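Local structure of ABC transporter, substrate binding protein (Polyamine) (Agrobacterium tumefaciens, 4EUO) at residues G36-G41 with D55-E60; K42-V47 with K70-K75; K117-L122 with F196-N201. The protein binds gamma-aminobutyric acid (GABA) in the periplasm and probably delivers it to an ABC transporter, as the periplasmic solute-binding component of that system. All coordinates share one frame; numbering follows the deposited sequence.

Contact 1: G36-G41 with D55-E60; sequences GPTDYG and DVVDVE
Tyr40 reaches Glu60 with its phenol oxygen, which both gives and receives. OH donates to Glu60 OE1 over 2.7 Å and accepts from the backbone Glu60 N at 2.9 Å, the latter bond nearly straight at 165°. OE1 lies at the edge of the ring and in its plane, but the hydroxyl meets the carboxylate from above, 35° out of its plane, and the two planes are well turned from each other. Tyr40 CG stands anti to its own carbonyl carbon (chi1 -53°), which carries the ring from the first turn of its helix across to the end of the strand. On the way, CE1 touches Val59 CG1 at 3.8 Å, so a methyl flanks the ring edge. Thr38 makes the second grip: its OG1, anti to the carbonyl carbon, donates to Asp58 O at 2.9 Å. CG2, anti to the backbone N, is set against the methyls Val57 CG1 and Val59 CG1, the latter 4.0 Å away. The phenol oxygen thus ties to both backbone and carboxylate of Glu60, and its bond to OE1 helps set that oxygen's place, while OE2 is held by Tyr135; Glu60 belongs to the GABA pocket. Asp58 turns to Ser98, Gln16 and Trp8. The contact joins the loop leading into helix 40-48 to strand 56-60, which runs between strands 3-6 and 215-229, while Tyr63 of helix 61-67 stacks on the Tyr40 ring.

Contact 2: K42-V47 with K70-K75; sequences KLKAMV and KGLLEK
With Leu72 CG anti to its carbonyl carbon (chi1 -67°) and chi2 at 158°, the CD2 methyl is brought against the helix backbone, where it rests 3.8 Å from Lys44 CA. Lys44 CB already lies 3.9 Å from Leu72 CD2, and Lys44 CG, anti to the backbone N (chi1 178°), continues alongside the same methyl, the two side chains meeting at an oblique angle. One turn further on, Val47 puts a methyl on each of two successive backbone oxygens: CG2 comes within 3.6 Å of Leu72 O and CG1 within 4.0 Å of Gly71 O. Leu43, one turn before Val47, adds CD2, which stands 4.1 Å from Leu72 O and 4.5 Å from Leu72 CB. Gly71, with its positive phi, is the C-prime residue of the Schellman motif that closes helix 61-67, and the chain leaving that motif is what helix 40-48 leans on. Tyr63 and Ala67 of helix 61-67 touch Leu72 as well, and Tyr63 also touches Leu43. No hydrogen bond joins the two segments. They are held by van der Waals packing alone, methyls against aliphatic carbon and against two backbone carbonyl oxygens, while the charged end of Lys44 turns elsewhere, to a salt bridge with Glu48 that stays within helix 40-48.

Contact 3: K117-L122 with F196-N201; sequences KSWADL and FGSVWN. With ABU (gamma-amino-butanoic acid), chain E.
Leu122 carries its two methyls to strand 196-200 from the far end of the short helix 119-122. Starting at CB, CG leaves anti to the backbone N (chi1 -174°) and the chain forks there. CD1 is the branch that finds the ring of Phe196, 3.6 Å from CD1 of that residue, and it also sits 4.0 Å from Gly197 CA. CD2 goes a step further along the strand, to 4.1 Å from Ser198 N. The Leu122 and Phe196 side chains run antiparallel alongside each other. Beside them the six-membered ring of Trp119 meets Ser198: CH2 is 3.5 Å from OG and CZ3 is 3.6 Å from CB. The indole nitrogen of Trp119 donates to Gln220 O, which pins the ring's other end. The helix start is secured by a capping box, in which Asp121 N donates to Ser118 OG at 2.9 Å and Ser118 N to Asp121 OD2, from above the carboxylate plane; Lys117 N donates to the anti lone pair of that same OD2. Further down the strand, Trp200 lays one face under GABA, whose CB lies 3.3 Å above the ring plane, over its centre. Tyr101 and Tyr135 meet the Trp200 ring, and Arg203, Asp226, Thr12 and Tyr262 hydrogen-bond the ligand. No hydrogen bond crosses from helix to strand: the contact rests on van der Waals fit of methyls and rings, the Ser198 hydroxyl included, while hydrogen bonds serve the helix start, the Trp119 indole and, in the pocket, the ligand.

How the contacts relate
From the N terminus, the chain passes strand 32-35, enters helix 40-48 and returns in strand 56-60, where contact 1 closes a short loop. Contact 2 opens within that loop, at 42-47, and closes beyond it, at 70-75, so the two cross. They share helix 40-48 and touch through Val57 CG2 and Leu43 CD1, binding that helix both to the sheet and to the chain leaving helix 61-67. Contact 3 follows in series and closes a far longer loop, fastening helix 119-122 to strand 196-200 on the opposite side of the chain's centre. Contacts 1 and 3 reach the same sheet, with bound GABA lying between their centres.

Contact 1: G36-G41 with D55-E60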
loop_
_atom_site.group_PDB
_atom_site.type_symbol
_atom_site.label_atom_id
_atom_site.label_comp_id
_atom_site.label_asym_id
_atom_site.label_seq_id
_atom_site.Cartn_x
_atom_site.Cartn_y
_atom_site.Cartn_z
ATOM N N GLY A 36 2.801 8.656 -12.733
ATOM C CA GLY A 36 1.724 8.045 -11.998
ATOM C C GLY A 36 0.530 8.974 -11.911
ATOM O O GLY A 36 0.423 9.939 -12.685
ATOM N N PRO A 37 -0.374 8.717 -10.978
ATOM C CA PRO A 37 -0.316 7.622 -9.993
ATOM C C PRO A 37 -0.534 6.241 -10.597
ATOM O O PRO A 37 -1.211 6.074 -11.617
ATOM C CB PRO A 37 -1.426 7.991 -9.012
ATOM C CG PRO A 37 -2.453 8.671 -9.910
ATOM C CD PRO A 37 -1.611 9.517 -10.832
ATOM N N THR A 38 -0.005 5.214 -9.922
ATOM C CA THR A 38 -0.212 3.855 -10.379
ATOM C C THR A 38 -1.680 3.636 -10.644
ATOM O O THR A 38 -2.528 3.916 -9.790
ATOM C CB THR A 38 0.300 2.872 -9.356
ATOM O OG1 THR A 38 1.712 3.083 -9.309
ATOM C CG2 THR A 38 -0.015 1.397 -9.719
ATOM N N ASP A 39 -1.987 3.076 -11.802
ATOM C CA ASP A 39 -3.345 2.826 -12.232
ATOM C C ASP A 39 -3.283 1.577 -13.079
ATOM O O ASP A 39 -2.591 1.572 -14.105
ATOM C CB ASP A 39 -3.838 4.047 -13.014
ATOM C CG ASP A 39 -5.262 3.947 -13.507
ATOM O OD1 ASP A 39 -6.071 4.842 -13.157
ATOM O OD2 ASP A 39 -5.575 2.982 -14.229
ATOM N N TYR A 40 -3.982 0.520 -12.656
ATOM C CA TYR A 40 -3.875 -0.744 -13.344
ATOM C C TYR A 40 -4.509 -0.725 -14.718
ATOM O O TYR A 40 -4.017 -1.435 -15.615
ATOM C CB TYR A 40 -4.427 -1.871 -12.473
ATOM C CG TYR A 40 -3.811 -1.897 -11.083
ATOM C CD1 TYR A 40 -2.432 -1.785 -10.900
ATOM C CD2 TYR A 40 -4.601 -2.089 -9.960
ATOM C CE1 TYR A 40 -1.866 -1.799 -9.622
ATOM C CE2 TYR A 40 -4.057 -2.101 -8.686
ATOM C CZ TYR A 40 -2.689 -1.968 -8.524
ATOM O OH TYR A 40 -2.105 -1.951 -7.287
ATOM N N GLY A 41 -5.537 0.105 -14.903
ATOM C CA GLY A 41 -6.154 0.254 -16.226
ATOM C C GLY A 41 -5.178 0.912 -17.193
ATOM O O GLY A 41 -5.051 0.470 -18.346
ATOM N N ASP A 55 8.494 2.262 -16.713
ATOM C CA ASP A 55 9.471 1.164 -16.729
ATOM C C ASP A 55 9.467 0.320 -15.454
ATOM O O ASP A 55 9.640 -0.887 -15.512
ATOM C CB ASP A 55 10.864 1.744 -17.015
ATOM C CG ASP A 55 10.870 2.471 -18.341
ATOM O OD1 ASP A 55 10.470 1.855 -19.336
ATOM O OD2 ASP A 55 11.173 3.673 -18.345
ATOM N N VAL A 56 9.269 0.993 -14.326
ATOM C CA VAL A 56 9.145 0.315 -13.040
ATOM C C VAL A 56 7.907 0.918 -12.405
ATOM O O VAL A 56 7.739 2.140 -12.374
ATOM C CB VAL A 56 10.384 0.491 -12.145
ATOM C CG1 VAL A 56 10.127 -0.098 -10.746
ATOM C CG2 VAL A 56 11.614 -0.181 -12.781
ATOM N N VAL A 57 7.025 0.041 -11.914
ATOM C CA VAL A 57 5.806 0.501 -11.259
ATOM C C VAL A 57 5.728 -0.086 -9.846
ATOM O O VAL A 57 5.932 -1.279 -9.642
ATOM C CB VAL A 57 4.554 0.095 -12.066
ATOM C CG1 VAL A 57 3.279 0.731 -11.495
ATOM C CG2 VAL A 57 4.666 0.477 -13.556
ATOM N N ASP A 58 5.372 0.774 -8.904
ATOM C CA ASP A 58 5.074 0.323 -7.558
ATOM C C ASP A 58 3.563 -0.004 -7.544
ATOM O O ASP A 58 2.713 0.859 -7.804
ATOM C CB ASP A 58 5.422 1.443 -6.581
ATOM C CG ASP A 58 5.158 1.098 -5.140
ATOM O OD1 ASP A 58 4.021 0.688 -4.836
ATOM O OD2 ASP A 58 6.084 1.216 -4.335
ATOM N N VAL A 59 3.263 -1.280 -7.263
ATOM C CA VAL A 59 1.882 -1.771 -7.288
ATOM C C VAL A 59 1.545 -2.457 -5.976
ATOM O O VAL A 59 2.424 -2.791 -5.194
ATOM C CB VAL A 59 1.669 -2.772 -8.468
ATOM C CG1 VAL A 59 1.911 -2.109 -9.815
ATOM C CG2 VAL A 59 2.540 -4.017 -8.304
ATOM N N GLU A 60 0.251 -2.768 -5.780
ATOM C CA GLU A 60 -0.138 -3.574 -4.630
ATOM C C GLU A 60 0.279 -5.020 -4.846
ATOM O O GLU A 60 0.192 -5.530 -5.985
ATOM C CB GLU A 60 -1.649 -3.446 -4.408
ATOM C CG GLU A 60 -1.979 -2.063 -3.835
ATOM C CD GLU A 60 -3.358 -1.528 -4.178
ATOM O OE1 GLU A 60 -3.872 -1.788 -5.284
ATOM O OE2 GLU A 60 -3.892 -0.757 -3.355
#

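Contact 2: K42-V47 with K70-K75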
loop_
_atom_site.group_PDB
_atom_site.type_symbol
_atom_site.label_atom_id
_atom_site.label_comp_id
_atom_site.label_asym_id
_atom_site.label_seq_id
_atom_site.Cartn_x
_atom_site.Cartn_y
_atom_site.Cartn_z
ATOM N N LYS A 42 -4.473 1.965 -16.742
ATOM C CA LYS A 42 -3.469 2.625 -17.589
ATOM C C LYS A 42 -2.282 1.693 -17.866
ATOM O O LYS A 42 -1.722 1.734 -18.972
ATOM C CB LYS A 42 -2.966 3.932 -16.978
ATOM C CG LYS A 42 -4.051 5.006 -16.962
ATOM C CD LYS A 42 -3.502 6.340 -16.499
ATOM C CE LYS A 42 -4.601 7.357 -16.301
ATOM N NZ LYS A 42 -4.101 8.750 -16.451
ATOM N N LEU A 43 -1.890 0.855 -16.889
ATOM C CA LEU A 43 -0.789 -0.094 -17.099
ATOM C C LEU A 43 -1.201 -1.056 -18.203
ATOM O O LEU A 43 -0.458 -1.252 -19.172
ATOM C CB LEU A 43 -0.489 -0.846 -15.763
ATOM C CG LEU A 43 0.859 -1.582 -15.695
ATOM C CD1 LEU A 43 1.301 -1.808 -14.225
ATOM C CD2 LEU A 43 0.837 -2.907 -16.456
ATOM N N LYS A 44 -2.376 -1.670 -18.074
ATOM C CA LYS A 44 -2.846 -2.605 -19.081
ATOM C C LYS A 44 -2.969 -1.896 -20.448
ATOM O O LYS A 44 -2.569 -2.482 -21.462
ATOM C CB LYS A 44 -4.205 -3.158 -18.672
ATOM C CG LYS A 44 -4.835 -4.125 -19.706
ATOM C CD LYS A 44 -6.250 -4.488 -19.198
ATOM C CE LYS A 44 -7.194 -4.952 -20.286
ATOM N NZ LYS A 44 -7.156 -6.429 -20.451
ATOM N N ALA A 45 -3.501 -0.672 -20.481
ATOM C CA ALA A 45 -3.640 0.015 -21.765
ATOM C C ALA A 45 -2.295 0.237 -22.449
ATOM O O ALA A 45 -2.197 0.060 -23.672
ATOM C CB ALA A 45 -4.367 1.335 -21.584
ATOM N N MET A 46 -1.245 0.614 -21.706
ATOM C CA MET A 46 0.051 0.860 -22.342
ATOM C C MET A 46 0.706 -0.408 -22.806
ATOM O O MET A 46 1.369 -0.435 -23.867
ATOM C CB MET A 46 0.957 1.777 -21.483
ATOM C CG MET A 46 1.442 1.137 -20.166
ATOM S SD MET A 46 2.573 2.186 -19.247
ATOM C CE MET A 46 1.506 3.608 -18.834
ATOM N N VAL A 47 0.489 -1.501 -22.085
ATOM C CA VAL A 47 1.013 -2.796 -22.506
ATOM C C VAL A 47 0.306 -3.213 -23.805
ATOM O O VAL A 47 0.994 -3.585 -24.782
ATOM C CB VAL A 47 0.830 -3.851 -21.386
ATOM C CG1 VAL A 47 1.082 -5.268 -21.924
ATOM C CG2 VAL A 47 1.767 -3.558 -20.215
ATOM N N LYS A 70 -1.187 -13.032 -16.721
ATOM C CA LYS A 70 -2.097 -12.301 -17.606
ATOM C C LYS A 70 -1.351 -11.652 -18.785
ATOM O O LYS A 70 -1.987 -11.071 -19.669
ATOM C CB LYS A 70 -2.877 -11.236 -16.808
ATOM C CG LYS A 70 -3.979 -11.841 -15.970
ATOM C CD LYS A 70 -4.827 -10.767 -15.310
ATOM C CE LYS A 70 -5.932 -11.389 -14.518
ATOM N NZ LYS A 70 -6.817 -10.342 -13.955
ATOM N N GLY A 71 -0.020 -11.733 -18.763
ATOM C CA GLY A 71 0.819 -11.166 -19.812
ATOM C C GLY A 71 1.090 -9.683 -19.643
ATOM O O GLY A 71 1.433 -9.003 -20.609
ATOM N N LEU A 72 0.918 -9.146 -18.405
ATOM C CA LEU A 72 1.095 -7.717 -18.185
ATOM C C LEU A 72 2.496 -7.294 -17.836
ATOM O O LEU A 72 2.817 -6.111 -17.953
ATOM C CB LEU A 72 0.127 -7.261 -17.077
ATOM C CG LEU A 72 -1.358 -7.324 -17.457
ATOM C CD1 LEU A 72 -2.244 -7.397 -16.202
ATOM C CD2 LEU A 72 -1.756 -6.134 -18.308
ATOM N N LEU A 73 3.323 -8.239 -17.368
ATOM C CA LEU A 73 4.622 -7.983 -16.798
ATOM C C LEU A 73 5.772 -8.732 -17.415
ATOM O O LEU A 73 5.600 -9.891 -17.795
ATOM C CB LEU A 73 4.605 -8.321 -15.269
ATOM C CG LEU A 73 3.490 -7.641 -14.446
ATOM C CD1 LEU A 73 3.588 -8.079 -12.964
ATOM C CD2 LEU A 73 3.568 -6.103 -14.536
ATOM N N GLU A 74 6.957 -8.138 -17.359
ATOM C CA GLU A 74 8.167 -8.844 -17.732
ATOM C C GLU A 74 8.538 -9.731 -16.572
ATOM O O GLU A 74 8.397 -9.336 -15.394
ATOM C CB GLU A 74 9.317 -7.857 -17.895
ATOM C CG GLU A 74 9.183 -6.905 -19.077
ATOM C CD GLU A 74 9.296 -7.506 -20.465
ATOM O OE1 GLU A 74 9.663 -8.696 -20.593
ATOM O OE2 GLU A 74 8.958 -6.780 -21.427
ATOM N N LYS A 75 9.099 -10.925 -16.876
ATOM C CA LYS A 75 9.643 -11.753 -15.819
ATOM C C LYS A 75 10.861 -10.994 -15.326
ATOM O O LYS A 75 11.604 -10.388 -16.122
ATOM C CB LYS A 75 10.071 -13.130 -16.370
ATOM C CG LYS A 75 8.914 -14.108 -16.455
ATOM C CD LYS A 75 9.365 -15.505 -16.866
ATOM C CE LYS A 75 8.212 -16.465 -17.029
ATOM N NZ LYS A 75 7.711 -16.960 -15.719
#

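Contact 3: K117-L122 with F196-N201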
loop_
_atom_site.group_PDB
_atom_site.type_symbol
_atom_site.label_atom_id
_atom_site.label_comp_id
_atom_site.label_asym_id
_atom_site.label_seq_id
_atom_site.Cartn_x
_atom_site.Cartn_y
_atom_site.Cartn_z
ATOM N N LYS A 117 -10.594 3.630 18.367
ATOM C CA LYS A 117 -9.380 2.908 18.646
ATOM C C LYS A 117 -9.413 1.577 17.892
ATOM O O LYS A 117 -8.359 1.112 17.419
ATOM C CB LYS A 117 -9.285 2.645 20.167
ATOM C CG LYS A 117 -7.943 2.064 20.603
ATOM C CD LYS A 117 -7.867 1.814 22.113
ATOM C CE LYS A 117 -9.126 1.199 22.668
ATOM N NZ LYS A 117 -9.336 -0.196 22.213
ATOM N N SER A 118 -10.578 0.934 17.830
ATOM C CA SER A 118 -10.722 -0.368 17.203
ATOM C C SER A 118 -11.517 -0.311 15.914
ATOM O O SER A 118 -12.225 0.666 15.659
ATOM C CB SER A 118 -11.393 -1.318 18.185
ATOM O OG SER A 118 -12.720 -0.853 18.364
ATOM N N TRP A 119 -11.479 -1.414 15.126
ATOM C CA TRP A 119 -12.323 -1.470 13.937
ATOM C C TRP A 119 -13.786 -1.424 14.374
ATOM O O TRP A 119 -14.598 -0.760 13.734
ATOM C CB TRP A 119 -12.050 -2.739 13.102
ATOM C CG TRP A 119 -10.681 -2.796 12.527
ATOM C CD1 TRP A 119 -9.718 -3.722 12.814
ATOM C CD2 TRP A 119 -10.069 -1.823 11.659
ATOM N NE1 TRP A 119 -8.550 -3.417 12.146
ATOM C CE2 TRP A 119 -8.730 -2.231 11.459
ATOM C CE3 TRP A 119 -10.516 -0.640 11.052
ATOM C CZ2 TRP A 119 -7.851 -1.519 10.621
ATOM C CZ3 TRP A 119 -9.624 0.087 10.267
ATOM C CH2 TRP A 119 -8.317 -0.357 10.053
ATOM N N ALA A 120 -14.104 -2.090 15.518
ATOM C CA ALA A 120 -15.482 -2.005 16.020
ATOM C C ALA A 120 -15.883 -0.550 16.281
ATOM O O ALA A 120 -16.982 -0.153 15.875
ATOM C CB ALA A 120 -15.616 -2.814 17.309
ATOM N N ASP A 121 -14.997 0.257 16.882
ATOM C CA ASP A 121 -15.312 1.669 17.108
ATOM C C ASP A 121 -15.564 2.394 15.789
ATOM O O ASP A 121 -16.501 3.195 15.664
ATOM C CB ASP A 121 -14.156 2.383 17.813
ATOM C CG ASP A 121 -13.820 1.913 19.219
ATOM O OD1 ASP A 121 -14.708 1.296 19.875
ATOM O OD2 ASP A 121 -12.686 2.161 19.656
ATOM N N LEU A 122 -14.687 2.109 14.782
ATOM C CA LEU A 122 -14.809 2.811 13.506
ATOM C C LEU A 122 -16.133 2.483 12.828
ATOM O O LEU A 122 -16.655 3.311 12.063
ATOM C CB LEU A 122 -13.609 2.410 12.614
ATOM C CG LEU A 122 -13.494 3.163 11.303
ATOM C CD1 LEU A 122 -13.371 4.684 11.520
ATOM C CD2 LEU A 122 -12.341 2.663 10.499
ATOM N N PHE A 196 -11.741 10.504 10.628
ATOM C CA PHE A 196 -11.101 9.244 10.966
ATOM C C PHE A 196 -11.419 8.225 9.895
ATOM O O PHE A 196 -12.380 8.381 9.145
ATOM C CB PHE A 196 -11.422 8.750 12.401
ATOM C CG PHE A 196 -12.861 8.920 12.833
ATOM C CD1 PHE A 196 -13.876 8.182 12.242
ATOM C CD2 PHE A 196 -13.201 9.824 13.834
ATOM C CE1 PHE A 196 -15.213 8.346 12.635
ATOM C CE2 PHE A 196 -14.538 9.960 14.249
ATOM C CZ PHE A 196 -15.528 9.224 13.649
ATOM N N GLY A 197 -10.577 7.214 9.797
ATOM C CA GLY A 197 -10.781 6.185 8.808
ATOM C C GLY A 197 -9.622 5.238 8.755
ATOM O O GLY A 197 -8.661 5.366 9.524
ATOM N N SER A 198 -9.739 4.297 7.829
ATOM C CA SER A 198 -8.700 3.284 7.595
ATOM C C SER A 198 -7.783 3.785 6.489
ATOM O O SER A 198 -8.233 3.943 5.352
ATOM C CB SER A 198 -9.327 1.972 7.192
ATOM O OG SER A 198 -8.258 1.079 6.908
ATOM N N VAL A 199 -6.537 4.072 6.819
ATOM C CA VAL A 199 -5.617 4.732 5.908
ATOM C C VAL A 199 -4.263 4.056 5.901
ATOM O O VAL A 199 -3.908 3.320 6.832
ATOM C CB VAL A 199 -5.436 6.235 6.322
ATOM C CG1 VAL A 199 -6.772 6.985 6.207
ATOM C CG2 VAL A 199 -4.919 6.342 7.753
ATOM N N TRP A 200 -3.464 4.331 4.863
ATOM C CA TRP A 200 -2.104 3.823 4.775
ATOM C C TRP A 200 -1.293 4.493 5.871
ATOM O O TRP A 200 -1.313 5.730 5.985
ATOM C CB TRP A 200 -1.515 4.134 3.400
ATOM C CG TRP A 200 -2.143 3.426 2.247
ATOM C CD1 TRP A 200 -2.582 2.139 2.215
ATOM C CD2 TRP A 200 -2.284 3.934 0.914
ATOM N NE1 TRP A 200 -3.017 1.810 0.937
ATOM C CE2 TRP A 200 -2.826 2.895 0.117
ATOM C CE3 TRP A 200 -1.999 5.169 0.312
ATOM C CZ2 TRP A 200 -3.110 3.062 -1.246
ATOM C CZ3 TRP A 200 -2.223 5.317 -1.051
ATOM C CH2 TRP A 200 -2.799 4.281 -1.809
ATOM N N ASN A 201 -0.533 3.708 6.667
ATOM C CA ASN A 201 0.113 4.294 7.836
ATOM C C ASN A 201 1.071 5.428 7.519
ATOM O O ASN A 201 1.120 6.431 8.250
ATOM C CB ASN A 201 0.770 3.216 8.694
ATOM C CG ASN A 201 2.031 2.642 8.085
ATOM O OD1 ASN A 201 1.982 1.773 7.193
ATOM N ND2 ASN A 201 3.183 3.158 8.518
HETATM N N ABU E . -0.380 0.624 -1.833
HETATM C CD ABU E . 0.149 1.404 -0.707
HETATM C CB ABU E . 0.477 2.819 -1.115
HETATM C CG ABU E . 1.037 3.555 0.055
HETATM C C ABU E . 1.291 5.032 -0.160
HETATM O O ABU E . 1.434 5.794 0.922
HETATM O OXT ABU E . 1.250 5.600 -1.340
#